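Local coordinates for protein thermostable carboxypeptidase 1 (Pyrococcus furiosus, PDB 1KA2) that releases amino acids one after another from the C-terminus of peptides as a cobalt-dependent M32-family metallocarboxypeptidase of broad specificity, at residues 352-356 with 357-361. Residues are numbered along the deposited sequence; the frame is centred on the assembly and turned at random.
Sequences TEADV and VTYNF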
loop_
_atom_site.group_PDB
_atom_site.type_symbol
_atom_site.label_atom_id
_atom_site.label_comp_id
_atom_site.label_asym_id
_atom_site.label_seq_id
_atom_site.Cartn_x
_atom_site.Cartn_y
_atom_site.Cartn_z
ATOM N N THR A 352 -15.924 -22.171 10.518
ATOM C CA THR A 352 -16.123 -21.168 9.471
ATOM C C THR A 352 -17.189 -21.527 8.438
ATOM O O THR A 352 -17.603 -20.689 7.642
ATOM C CB THR A 352 -14.799 -20.841 8.734
ATOM O OG1 THR A 352 -14.217 -22.044 8.230
ATOM C CG2 THR A 352 -13.817 -20.185 9.684
ATOM N N GLU A 353 -17.648 -22.770 8.452
ATOM C CA GLU A 353 -18.675 -23.191 7.506
ATOM C C GLU A 353 -20.036 -23.339 8.187
ATOM O O GLU A 353 -21.074 -23.442 7.525
ATOM C CB GLU A 353 -18.262 -24.512 6.857
ATOM C CG GLU A 353 -16.830 -24.502 6.346
ATOM C CD GLU A 353 -16.609 -25.468 5.211
ATOM O OE1 GLU A 353 -17.319 -25.338 4.191
ATOM O OE2 GLU A 353 -15.726 -26.348 5.333
ATOM N N ALA A 354 -20.027 -23.331 9.513
ATOM C CA ALA A 354 -21.255 -23.485 10.286
ATOM C C ALA A 354 -22.353 -22.496 9.905
ATOM O O ALA A 354 -22.100 -21.295 9.732
ATOM C CB ALA A 354 -20.948 -23.359 11.765
ATOM N N ASP A 355 -23.570 -23.024 9.767
ATOM C CA ASP A 355 -24.746 -22.224 9.453
ATOM C C ASP A 355 -24.930 -21.346 10.682
ATOM O O ASP A 355 -24.238 -21.541 11.682
ATOM C CB ASP A 355 -25.965 -23.128 9.317
ATOM C CG ASP A 355 -26.199 -23.949 10.563
ATOM O OD1 ASP A 355 -25.570 -25.021 10.696
ATOM O OD2 ASP A 355 -26.981 -23.493 11.422
ATOM N N VAL A 356 -25.873 -20.412 10.635
ATOM C CA VAL A 356 -26.085 -19.510 11.763
ATOM C C VAL A 356 -26.652 -20.127 13.050
ATOM O O VAL A 356 -26.494 -19.555 14.139
ATOM C CB VAL A 356 -27.015 -18.358 11.389
ATOM C CG1 VAL A 356 -26.510 -17.662 10.150
ATOM C CG2 VAL A 356 -28.422 -18.884 11.191
ATOM N N VAL A 357 -27.324 -21.270 12.929
ATOM C CA VAL A 357 -27.915 -21.918 14.093
ATOM C C VAL A 357 -26.889 -22.767 14.850
ATOM O O VAL A 357 -26.872 -22.779 16.076
ATOM C CB VAL A 357 -29.129 -22.783 13.674
ATOM C CG1 VAL A 357 -29.875 -23.280 14.909
ATOM C CG2 VAL A 357 -30.060 -21.964 12.796
ATOM N N THR A 358 -26.014 -23.446 14.112
ATOM C CA THR A 358 -24.979 -24.286 14.714
ATOM C C THR A 358 -23.674 -23.527 15.029
ATOM O O THR A 358 -22.881 -23.969 15.862
ATOM C CB THR A 358 -24.635 -25.489 13.791
ATOM O OG1 THR A 358 -23.987 -25.020 12.598
ATOM C CG2 THR A 358 -25.905 -26.240 13.400
ATOM N N TYR A 359 -23.459 -22.385 14.378
ATOM C CA TYR A 359 -22.234 -21.596 14.587
ATOM C C TYR A 359 -21.835 -21.334 16.039
ATOM O O TYR A 359 -20.720 -21.663 16.463
ATOM C CB TYR A 359 -22.337 -20.234 13.883
ATOM C CG TYR A 359 -21.056 -19.419 13.931
ATOM C CD1 TYR A 359 -19.993 -19.695 13.069
ATOM C CD2 TYR A 359 -20.904 -18.385 14.844
ATOM C CE1 TYR A 359 -18.806 -18.956 13.113
ATOM C CE2 TYR A 359 -19.725 -17.643 14.905
ATOM C CZ TYR A 359 -18.682 -17.932 14.038
ATOM O OH TYR A 359 -17.526 -17.195 14.100
ATOM N N ASN A 360 -22.736 -20.724 16.800
ATOM C CA ASN A 360 -22.413 -20.406 18.179
ATOM C C ASN A 360 -22.015 -21.583 19.090
ATOM O O ASN A 360 -21.429 -21.373 20.153
ATOM C CB ASN A 360 -23.551 -19.585 18.787
ATOM C CG ASN A 360 -23.581 -18.161 18.243
ATOM O OD1 ASN A 360 -22.549 -17.494 18.190
ATOM N ND2 ASN A 360 -24.756 -17.690 17.847
ATOM N N PHE A 361 -22.295 -22.816 18.676
ATOM C CA PHE A 361 -21.921 -23.953 19.509
ATOM C C PHE A 361 -20.428 -24.245 19.314
ATOM O O PHE A 361 -19.762 -24.810 20.187
ATOM C CB PHE A 361 -22.808 -25.171 19.192
ATOM C CG PHE A 361 -24.237 -25.016 19.678
ATOM C CD1 PHE A 361 -25.279 -24.785 18.784
ATOM C CD2 PHE A 361 -24.530 -25.075 21.034
ATOM C CE1 PHE A 361 -26.593 -24.614 19.231
ATOM C CE2 PHE A 361 -25.844 -24.905 21.496
ATOM C CZ PHE A 361 -26.878 -24.674 20.588
#
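Asp355 reaches forward to Thr358 with both carboxylate oxygens. Asp355 OD1 accepts a very short bond, 2.5 Å, from the Thr358 hydroxyl OG1. Asp355 OD2 takes the backbone N of Thr358 at 2.9 Å. That donor lies above the carboxylate plane, 42° out of it. A weaker, more bent bond comes to Asp355 OD2 from Val357 N at 2.7 Å. With chi1 at 57°, Asp355 CG sits between its own N and carbonyl carbon, a position from which the carboxylate reaches amides two and three residues on. The bond from Val357 N closes an Asx turn, and with a backbone bond from Tyr359 N to Asp355 O, 2.9 Å, the arrangement is an Asx motif, just ahead of helix 359-375. Asp355 OD1 also takes the backbone N of Arg346, tying the turn to an earlier part of the same connection from helix 335-342. With an alanine in place of Asp355, the Thr358 amide and hydroxyl would probably lose their acceptor, as would the Val357 and Arg346 amides, and the turn would be held less firmly. Around this polar core, Ala354 CB packs at the edge of the Tyr359 ring, 4.0 Å from CD1, and against Thr358 OG1. Val356 and Val357 touch through their CG2 methyls at 3.8 Å. Ala354 and Asp355 belong to the predicted I/NRXXA/SD motif, and the Tyr359 side chain lies about 5 Å from that of the metal ligand Glu299 and about 8 Å from the bound magnesium; Arg303 makes a cation-pi contact with the Tyr359 ring. The turn is buried in the helical body: Val356 and Val357 pack on helix 488-498, Val357 and Thr358 on helix 169-192, and Tyr359 on helix 421-440.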